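Local coordinates for EreC (Klebsiella pneumoniae, PDB 6XCQ), which probably hydrolyses the macrolactone ring of erythromycin and related macrolides, an esterase activity that confers macrolide resistance, at residues T189-G197 / W207-A218; D156-R164 / S254-M265. The protein carries 1 engineered substitution. All blocks are in the same frame, centred on the assembly; numbering follows the deposited sequence. Where two conformers were deposited one is given.

Interaction 1. Residues T189-G197 / W207-A218; sequences THLLASIDG and WGEMETAQQEKA
Where helix 182-191 ends and the chain turns away, residues 189-197 meet a second corner, the break between helices 200-208 and 212-231; Leu-191 and Met-210 touch here without any hydrogen bond between the segments. Leu-191 splits its two methyls over helix 212-231: CD2 lies 3.7 Å from Gln-214 CB, while CD1 comes within 3.7 Å of Lys-217 CD, where Leu-191 and Lys-217 cross nearly at right angles. Met-210, bent at its last torsion (chi3 53°), brings CE to 3.5 Å from the carbonyl O of Leu-191 and SD to 3.9 Å from Ile-195 CD1. That same CD1 presses on the start of the corner, 3.6 Å from Trp-207 N. Leu-192 runs alongside the Trp-207 side chain, and its CD2 sits at the edge of the indole, 4.0 Å from CZ3, and also touches Ala-218 CB. The corner is braced from within: Gln-215 NE2 donates to Trp-207 O at 2.7 Å, from the opposite face to Met-210 N, and also lies over one indole face. Helix 244-267 packs against the buried residues: its Leu-259 touches Leu-192 and its Leu-262 touches Ile-195 and Trp-207; Leu-167 of helix 164-177 also packs on Leu-192.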
loop_
_atom_site.group_PDB
_atom_site.type_symbol
_atom_site.label_atom_id
_atom_site.label_comp_id
_atom_site.label_asym_id
_atom_site.label_seq_id
_atom_site.Cartn_x
_atom_site.Cartn_y
_atom_site.Cartn_z
ATOM N N THR A 189 -0.557 4.225 26.097
ATOM C CA THR A 189 0.318 5.206 25.472
ATOM C C THR A 189 1.703 5.187 26.098
ATOM O O THR A 189 2.719 5.185 25.389
ATOM C CB THR A 189 -0.304 6.590 25.597
ATOM O OG1 THR A 189 -1.670 6.528 25.159
ATOM C CG2 THR A 189 0.472 7.594 24.767
ATOM N N HIS A 190 1.763 5.190 27.431
ATOM C CA HIS A 190 3.051 5.141 28.108
ATOM C C HIS A 190 3.753 3.820 27.846
ATOM O O HIS A 190 4.954 3.800 27.556
ATOM C CB HIS A 190 2.867 5.364 29.608
ATOM C CG HIS A 190 2.572 6.784 29.968
ATOM N ND1 HIS A 190 1.327 7.206 30.386
ATOM C CD2 HIS A 190 3.356 7.889 29.953
ATOM C CE1 HIS A 190 1.360 8.505 30.623
ATOM N NE2 HIS A 190 2.579 8.943 30.368
ATOM N N LEU A 191 3.014 2.708 27.926
ATOM C CA LEU A 191 3.616 1.400 27.710
ATOM C C LEU A 191 4.305 1.307 26.355
ATOM O O LEU A 191 5.289 0.571 26.211
ATOM C CB LEU A 191 2.558 0.309 27.828
ATOM C CG LEU A 191 2.563 -0.547 29.086
ATOM C CD1 LEU A 191 1.257 -1.305 29.178
ATOM C CD2 LEU A 191 3.738 -1.506 29.028
ATOM N N LEU A 192 3.823 2.051 25.360
ATOM C CA LEU A 192 4.314 1.922 23.990
ATOM C C LEU A 192 5.073 3.154 23.511
ATOM O O LEU A 192 5.259 3.327 22.301
ATOM C CB LEU A 192 3.152 1.633 23.045
ATOM C CG LEU A 192 2.327 0.395 23.358
ATOM C CD1 LEU A 192 0.983 0.525 22.664
ATOM C CD2 LEU A 192 3.052 -0.841 22.892
ATOM N N ALA A 193 5.514 4.016 24.430
ATOM C CA ALA A 193 6.131 5.272 24.012
ATOM C C ALA A 193 7.474 5.047 23.328
ATOM O O ALA A 193 7.867 5.840 22.465
ATOM C CB ALA A 193 6.290 6.205 25.209
ATOM N N SER A 194 8.178 3.968 23.677
ATOM C CA SER A 194 9.478 3.688 23.082
ATOM C C SER A 194 9.389 3.192 21.648
ATOM O O SER A 194 10.430 3.027 21.006
ATOM C CB SER A 194 10.227 2.653 23.917
ATOM O OG SER A 194 9.745 1.357 23.638
ATOM N N ILE A 195 8.192 2.922 21.132
ATOM C CA ILE A 195 8.030 2.505 19.738
ATOM C C ILE A 195 7.924 3.791 18.923
ATOM O O ILE A 195 6.836 4.320 18.700
ATOM C CB ILE A 195 6.817 1.593 19.549
ATOM C CG1 ILE A 195 6.732 0.547 20.662
ATOM C CG2 ILE A 195 6.859 0.927 18.178
ATOM C CD1 ILE A 195 7.925 -0.348 20.750
ATOM N N ASP A 196 9.076 4.313 18.475
ATOM C CA ASP A 196 9.092 5.608 17.798
ATOM C C ASP A 196 9.941 5.604 16.527
ATOM O O ASP A 196 10.470 6.647 16.131
ATOM C CB ASP A 196 9.578 6.713 18.744
ATOM C CG ASP A 196 10.999 6.489 19.236
ATOM O OD1 ASP A 196 11.675 5.556 18.753
ATOM O OD2 ASP A 196 11.439 7.246 20.128
ATOM N N GLY A 197 10.090 4.454 15.881
ATOM C CA GLY A 197 10.869 4.388 14.659
ATOM C C GLY A 197 10.218 5.141 13.506
ATOM O O GLY A 197 9.069 5.582 13.563
ATOM N N TRP A 207 10.568 -2.553 19.678
ATOM C CA TRP A 207 9.627 -3.511 20.250
ATOM C C TRP A 207 10.362 -4.656 20.941
ATOM O O TRP A 207 10.025 -5.042 22.066
ATOM C CB TRP A 207 8.708 -4.037 19.144
ATOM C CG TRP A 207 7.781 -5.177 19.547
ATOM C CD1 TRP A 207 7.955 -6.497 19.289
ATOM C CD2 TRP A 207 6.538 -5.066 20.261
ATOM N NE1 TRP A 207 6.903 -7.229 19.801
ATOM C CE2 TRP A 207 6.022 -6.370 20.405
ATOM C CE3 TRP A 207 5.819 -3.989 20.793
ATOM C CZ2 TRP A 207 4.809 -6.630 21.058
ATOM C CZ3 TRP A 207 4.616 -4.246 21.452
ATOM C CH2 TRP A 207 4.124 -5.559 21.578
ATOM N N GLY A 208 11.376 -5.210 20.276
ATOM C CA GLY A 208 12.159 -6.294 20.845
ATOM C C GLY A 208 12.948 -5.909 22.079
ATOM O O GLY A 208 13.384 -6.796 22.821
ATOM N N GLU A 209 13.133 -4.609 22.324
ATOM C CA GLU A 209 13.799 -4.174 23.545
ATOM C C GLU A 209 12.867 -4.154 24.754
ATOM O O GLU A 209 13.347 -4.081 25.893
ATOM C CB GLU A 209 14.419 -2.794 23.323
ATOM C CG GLU A 209 15.727 -2.860 22.542
ATOM C CD GLU A 209 16.114 -1.535 21.915
ATOM O OE1 GLU A 209 16.972 -1.545 21.004
ATOM O OE2 GLU A 209 15.561 -0.487 22.323
ATOM N N MET A 210 11.552 -4.219 24.542
ATOM C CA MET A 210 10.625 -4.307 25.663
ATOM C C MET A 210 10.659 -5.707 26.267
ATOM O O MET A 210 10.902 -6.701 25.581
ATOM C CB MET A 210 9.195 -3.972 25.218
ATOM C CG MET A 210 8.993 -2.551 24.715
ATOM S SD MET A 210 7.295 -2.219 24.166
ATOM C CE MET A 210 6.398 -2.737 25.623
ATOM N N GLU A 211 10.411 -5.778 27.568
ATOM C CA GLU A 211 10.223 -7.068 28.211
ATOM C C GLU A 211 8.984 -7.754 27.648
ATOM O O GLU A 211 8.009 -7.103 27.267
ATOM C CB GLU A 211 10.082 -6.890 29.729
ATOM C CG GLU A 211 11.382 -6.516 30.426
ATOM C CD GLU A 211 12.409 -7.639 30.366
ATOM O OE1 GLU A 211 13.470 -7.454 29.729
ATOM O OE2 GLU A 211 12.152 -8.713 30.957
ATOM N N THR A 212 9.021 -9.085 27.613
ATOM C CA THR A 212 7.889 -9.837 27.083
ATOM C C THR A 212 6.605 -9.515 27.841
ATOM O O THR A 212 5.534 -9.392 27.235
ATOM C CB THR A 212 8.186 -11.334 27.139
ATOM O OG1 THR A 212 9.265 -11.634 26.246
ATOM C CG2 THR A 212 6.975 -12.134 26.717
ATOM N N ALA A 213 6.694 -9.353 29.164
ATOM C CA ALA A 213 5.489 -9.091 29.946
ATOM C C ALA A 213 4.876 -7.740 29.599
ATOM O O ALA A 213 3.647 -7.609 29.571
ATOM C CB ALA A 213 5.791 -9.170 31.442
ATOM N N GLN A 214 5.697 -6.717 29.335
ATOM C CA GLN A 214 5.108 -5.447 28.914
ATOM C C GLN A 214 4.509 -5.540 27.517
ATOM O O GLN A 214 3.506 -4.874 27.236
ATOM C CB GLN A 214 6.128 -4.310 28.950
ATOM C CG GLN A 214 7.433 -4.621 29.619
ATOM C CD GLN A 214 8.344 -3.410 29.645
ATOM O OE1 GLN A 214 9.419 -3.407 29.041
ATOM N NE2 GLN A 214 7.909 -2.368 30.342
ATOM N N GLN A 215 5.112 -6.335 26.624
ATOM C CA GLN A 215 4.511 -6.548 25.308
ATOM C C GLN A 215 3.132 -7.182 25.437
ATOM O O GLN A 215 2.158 -6.722 24.830
ATOM C CB GLN A 215 5.408 -7.441 24.442
ATOM C CG GLN A 215 6.784 -6.853 24.086
ATOM C CD GLN A 215 7.699 -7.865 23.382
ATOM O OE1 GLN A 215 7.498 -9.077 23.482
ATOM N NE2 GLN A 215 8.710 -7.365 22.677
ATOM N N GLU A 216 3.044 -8.263 26.212
ATOM C CA GLU A 216 1.787 -8.974 26.360
ATOM C C GLU A 216 0.770 -8.154 27.137
ATOM O O GLU A 216 -0.425 -8.209 26.830
ATOM C CB GLU A 216 2.044 -10.325 27.014
ATOM C CG GLU A 216 2.616 -11.286 25.995
ATOM C CD GLU A 216 3.186 -12.549 26.594
ATOM O OE1 GLU A 216 3.301 -12.632 27.834
ATOM O OE2 GLU A 216 3.526 -13.459 25.805
ATOM N N LYS A 217 1.224 -7.375 28.125
ATOM C CA LYS A 217 0.328 -6.446 28.795
ATOM C C LYS A 217 -0.252 -5.433 27.814
ATOM O O LYS A 217 -1.425 -5.059 27.923
ATOM C CB LYS A 217 1.058 -5.735 29.931
ATOM C CG LYS A 217 0.203 -4.695 30.640
ATOM C CD LYS A 217 0.987 -3.988 31.731
ATOM C CE LYS A 217 1.247 -4.931 32.897
ATOM N NZ LYS A 217 -0.025 -5.322 33.572
ATOM N N ALA A 218 0.551 -4.965 26.849
ATOM C CA ALA A 218 0.017 -4.000 25.892
ATOM C C ALA A 218 -0.938 -4.673 24.915
ATOM O O ALA A 218 -2.003 -4.129 24.599
ATOM C CB ALA A 218 1.156 -3.305 25.142
#

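Interaction 2. Residues D156-R164 / S254-M265; sequences DLPNTLNPR and SIEYTLETLRIM
Leu-157 and Leu-161 both hold CG anti to the carbonyl carbon (chi1 -51° and -57°), which sends their branches onto helix 244-267, Leu-157 from just before the type I turn 158-161 and Leu-161 from its end. Leu-157 meets Thr-261 tip to tip, CD1 lying 3.5 Å from OG1, while its CD2 packs 3.6 Å from Tyr-257 CB. The hydroxyls of Thr-258 and Thr-261 both donate within the helix: Thr-258 OG1 to Ser-254 O at 2.8 Å and Thr-261 OG1 to Tyr-257 O, each carbonyl taking the backbone N-H of the same threonine from its opposite face. This rotation turns the methyls toward Leu-161. Thr-261 CG2 stands 3.7 Å from Leu-161 CD1, and Thr-258 CG2 covers the buried carbonyl O of Leu-161, which has no polar partner in the model. Leu-161 slides past Leu-262 in the opposite direction, CB to CD2 3.7 Å. Pro-158 CD rests 3.6 Å from Ser-254 OG; Ser-254 OG also hydrogen-bonds to Asp-166 OD2, and a water donates to both this hydroxyl and Asp-156 O, bridging the segments. The loop leads from edge strand 151-154 to helix 164-177 and packs on helix 244-267, with Tyr-284 of helix 279-295 against Leu-157 and Ala-200 of helix 200-208 against Leu-161.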
loop_
_atom_site.group_PDB
_atom_site.type_symbol
_atom_site.label_atom_id
_atom_site.label_comp_id
_atom_site.label_asym_id
_atom_site.label_seq_id
_atom_site.Cartn_x
_atom_site.Cartn_y
_atom_site.Cartn_z
ATOM N N ASP A 156 -3.366 1.268 5.206
ATOM C CA ASP A 156 -2.350 0.472 5.877
ATOM C C ASP A 156 -2.327 0.784 7.365
ATOM O O ASP A 156 -2.986 1.706 7.842
ATOM C CB ASP A 156 -0.970 0.770 5.282
ATOM C CG ASP A 156 0.009 -0.391 5.404
ATOM O OD1 ASP A 156 -0.261 -1.377 6.131
ATOM O OD2 ASP A 156 1.070 -0.299 4.751
ATOM N N LEU A 157 -1.517 0.016 8.086
ATOM C CA LEU A 157 -0.981 0.456 9.372
ATOM C C LEU A 157 -0.134 1.704 9.152
ATOM O O LEU A 157 0.239 1.990 8.006
ATOM C CB LEU A 157 -0.135 -0.653 9.988
ATOM C CG LEU A 157 -0.846 -1.999 10.038
ATOM C CD1 LEU A 157 0.135 -3.094 10.398
ATOM C CD2 LEU A 157 -1.989 -1.930 11.053
ATOM N N PRO A 158 0.207 2.467 10.197
ATOM C CA PRO A 158 1.266 3.467 10.025
ATOM C C PRO A 158 2.493 2.794 9.429
ATOM O O PRO A 158 2.976 1.785 9.965
ATOM C CB PRO A 158 1.507 3.982 11.457
ATOM C CG PRO A 158 0.961 2.929 12.335
ATOM C CD PRO A 158 -0.245 2.408 11.598
ATOM N N ASN A 159 2.978 3.290 8.288
ATOM C CA ASN A 159 4.088 2.574 7.660
ATOM C C ASN A 159 5.379 2.698 8.465
ATOM O O ASN A 159 6.405 2.122 8.080
ATOM C CB ASN A 159 4.275 3.024 6.205
ATOM C CG ASN A 159 4.511 4.511 6.057
ATOM O OD1 ASN A 159 5.114 5.153 6.908
ATOM N ND2 ASN A 159 4.055 5.063 4.935
ATOM N N THR A 160 5.328 3.418 9.584
ATOM C CA THR A 160 6.373 3.434 10.600
ATOM C C THR A 160 6.203 2.343 11.641
ATOM O O THR A 160 7.138 2.109 12.416
ATOM C CB THR A 160 6.369 4.777 11.337
ATOM O OG1 THR A 160 5.059 4.992 11.873
ATOM C CG2 THR A 160 6.727 5.929 10.402
ATOM N N LEU A 161 5.023 1.696 11.689
ATOM C CA LEU A 161 4.603 0.838 12.811
ATOM C C LEU A 161 4.758 1.558 14.155
ATOM O O LEU A 161 4.944 0.938 15.198
ATOM C CB LEU A 161 5.340 -0.513 12.818
ATOM C CG LEU A 161 5.197 -1.346 11.532
ATOM C CD1 LEU A 161 5.885 -2.728 11.642
ATOM C CD2 LEU A 161 3.728 -1.510 11.148
ATOM N N ASN A 162 4.636 2.882 14.150
ATOM C CA ASN A 162 4.649 3.631 15.397
ATOM C C ASN A 162 3.204 3.915 15.791
ATOM O O ASN A 162 2.518 4.660 15.074
ATOM C CB ASN A 162 5.425 4.934 15.229
ATOM C CG ASN A 162 5.404 5.806 16.479
ATOM O OD1 ASN A 162 4.729 5.504 17.475
ATOM N ND2 ASN A 162 6.152 6.903 16.429
ATOM N N PRO A 163 2.701 3.357 16.895
ATOM C CA PRO A 163 1.284 3.547 17.263
ATOM C C PRO A 163 0.956 4.878 17.919
ATOM O O PRO A 163 -0.200 5.074 18.323
ATOM C CB PRO A 163 1.036 2.399 18.250
ATOM C CG PRO A 163 2.358 2.224 18.932
ATOM C CD PRO A 163 3.406 2.472 17.838
ATOM N N ARG A 164 1.920 5.795 18.030
ATOM C CA ARG A 164 1.698 7.028 18.778
ATOM C C ARG A 164 0.498 7.811 18.250
ATOM O O ARG A 164 -0.383 8.192 19.025
ATOM C CB ARG A 164 2.948 7.905 18.746
ATOM C CG ARG A 164 2.819 9.129 19.654
ATOM C CD ARG A 164 3.770 10.248 19.256
ATOM N NE ARG A 164 3.464 10.807 17.939
ATOM C CZ ARG A 164 4.270 10.713 16.886
ATOM N NH1 ARG A 164 3.918 11.252 15.725
ATOM N NH2 ARG A 164 5.430 10.079 16.994
ATOM N N SER A 254 -6.267 -0.468 14.119
ATOM C CA SER A 254 -4.938 -0.115 13.642
ATOM C C SER A 254 -3.870 -0.459 14.678
ATOM O O SER A 254 -2.839 -1.050 14.341
ATOM C CB SER A 254 -4.892 1.370 13.289
ATOM O OG SER A 254 -3.584 1.711 12.834
ATOM N N ILE A 255 -4.100 -0.102 15.949
ATOM C CA ILE A 255 -3.112 -0.395 16.993
ATOM C C ILE A 255 -2.950 -1.898 17.191
ATOM O O ILE A 255 -1.823 -2.407 17.311
ATOM C CB ILE A 255 -3.492 0.296 18.314
ATOM C CG1 ILE A 255 -3.417 1.815 18.171
ATOM C CG2 ILE A 255 -2.587 -0.174 19.430
ATOM C CD1 ILE A 255 -4.437 2.589 19.119
ATOM N N GLU A 256 -4.064 -2.635 17.231
ATOM C CA GLU A 256 -3.994 -4.081 17.431
ATOM C C GLU A 256 -3.129 -4.744 16.363
ATOM O O GLU A 256 -2.276 -5.582 16.668
ATOM C CB GLU A 256 -5.394 -4.681 17.419
ATOM C CG GLU A 256 -5.442 -6.201 17.505
ATOM C CD GLU A 256 -6.830 -6.744 17.147
ATOM O OE1 GLU A 256 -7.339 -7.654 17.841
ATOM O OE2 GLU A 256 -7.416 -6.253 16.155
ATOM N N TYR A 257 -3.349 -4.392 15.098
ATOM C CA TYR A 257 -2.562 -5.009 14.032
ATOM C C TYR A 257 -1.145 -4.457 13.993
ATOM O O TYR A 257 -0.226 -5.142 13.517
ATOM C CB TYR A 257 -3.270 -4.822 12.691
ATOM C CG TYR A 257 -4.337 -5.875 12.408
ATOM C CD1 TYR A 257 -5.597 -5.817 13.010
ATOM C CD2 TYR A 257 -4.074 -6.930 11.545
ATOM C CE1 TYR A 257 -6.576 -6.795 12.748
ATOM C CE2 TYR A 257 -5.027 -7.893 11.271
ATOM C CZ TYR A 257 -6.271 -7.831 11.872
ATOM O OH TYR A 257 -7.180 -8.811 11.589
ATOM N N THR A 258 -0.931 -3.237 14.495
ATOM C CA THR A 258 0.438 -2.724 14.563
ATOM C C THR A 258 1.283 -3.534 15.539
ATOM O O THR A 258 2.408 -3.937 15.220
ATOM C CB THR A 258 0.439 -1.247 14.947
ATOM O OG1 THR A 258 -0.152 -0.502 13.886
ATOM C CG2 THR A 258 1.855 -0.760 15.131
ATOM N N LEU A 259 0.749 -3.803 16.733
ATOM C CA LEU A 259 1.485 -4.602 17.711
ATOM C C LEU A 259 1.755 -6.018 17.196
ATOM O O LEU A 259 2.859 -6.556 17.372
ATOM C CB LEU A 259 0.715 -4.640 19.041
ATOM C CG LEU A 259 0.457 -3.296 19.750
ATOM C CD1 LEU A 259 0.021 -3.484 21.220
ATOM C CD2 LEU A 259 1.681 -2.371 19.665
ATOM N N GLU A 260 0.764 -6.649 16.562
ATOM C CA GLU A 260 0.989 -8.005 16.064
ATOM C C GLU A 260 2.018 -7.999 14.933
ATOM O O GLU A 260 2.872 -8.891 14.853
ATOM C CB GLU A 260 -0.335 -8.623 15.613
ATOM C CG GLU A 260 -0.206 -9.975 14.892
ATOM C CD GLU A 260 0.424 -11.077 15.741
ATOM O OE1 GLU A 260 0.664 -10.882 16.955
ATOM O OE2 GLU A 260 0.680 -12.162 15.174
ATOM N N THR A 261 1.991 -6.969 14.090
ATOM C CA THR A 261 2.965 -6.876 13.005
ATOM C C THR A 261 4.369 -6.609 13.547
ATOM O O THR A 261 5.350 -7.148 13.021
ATOM C CB THR A 261 2.519 -5.804 12.011
ATOM O OG1 THR A 261 1.329 -6.254 11.369
ATOM C CG2 THR A 261 3.592 -5.567 10.916
ATOM N N LEU A 262 4.480 -5.826 14.630
ATOM C CA LEU A 262 5.773 -5.645 15.294
ATOM C C LEU A 262 6.308 -6.970 15.832
ATOM O O LEU A 262 7.488 -7.297 15.657
ATOM C CB LEU A 262 5.642 -4.627 16.419
ATOM C CG LEU A 262 5.481 -3.171 16.003
ATOM C CD1 LEU A 262 5.011 -2.332 17.198
ATOM C CD2 LEU A 262 6.794 -2.635 15.425
ATOM N N ARG A 263 5.450 -7.744 16.496
ATOM C CA ARG A 263 5.844 -9.065 16.976
ATOM C C ARG A 263 6.291 -9.956 15.829
ATOM O O ARG A 263 7.303 -10.659 15.939
ATOM C CB ARG A 263 4.685 -9.718 17.731
ATOM C CG ARG A 263 5.016 -11.088 18.336
ATOM C CD ARG A 263 3.747 -11.897 18.679
ATOM N NE ARG A 263 3.040 -12.347 17.473
ATOM C CZ ARG A 263 3.433 -13.365 16.715
ATOM N NH1 ARG A 263 4.519 -14.059 17.040
ATOM N NH2 ARG A 263 2.738 -13.703 15.643
ATOM N N ILE A 264 5.553 -9.941 14.720
ATOM C CA ILE A 264 5.921 -10.775 13.580
ATOM C C ILE A 264 7.230 -10.289 12.961
ATOM O O ILE A 264 8.130 -11.086 12.688
ATOM C CB ILE A 264 4.783 -10.802 12.548
ATOM C CG1 ILE A 264 3.568 -11.542 13.118
ATOM C CG2 ILE A 264 5.249 -11.484 11.264
ATOM C CD1 ILE A 264 2.290 -11.234 12.353
ATOM N N MET A 265 7.342 -8.977 12.708
ATOM C CA MET A 265 8.562 -8.421 12.118
ATOM C C MET A 265 9.793 -8.832 12.909
ATOM O O MET A 265 10.865 -9.059 12.333
ATOM C CB MET A 265 8.480 -6.891 12.046
ATOM C CG MET A 265 8.046 -6.306 10.698
ATOM S SD MET A 265 6.519 -7.020 10.029
ATOM C CE MET A 265 7.088 -8.033 8.673
HETATM O O HOH W 1 -3.585 3.100 10.368
#

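Following the chain from the N terminus, residues 156-164 leave edge strand 151-154 and lead into helix 164-177. Helix 182-191 comes next, and interaction 1 closes a short excursion: only nine residues, mostly helix 200-208, separate 189-197 from 207-218. Helix 212-231 then carries the chain away, and helix 244-267 brings it back to the loop, where interaction 2 closes a span of 89 residues that contains all of interaction 1. The two contacts abut, their centres about 12 Å apart: Ile-195 CG2 lies 3.5 Å from Leu-161 O, and Trp-207 NE1 lies 3.5 Å from Arg-263 CA. Interaction 1 ties helices 182-191, 200-208 and 212-231 together; interaction 2 ties helix 244-267 to the loop that leaves the sheet's edge strand.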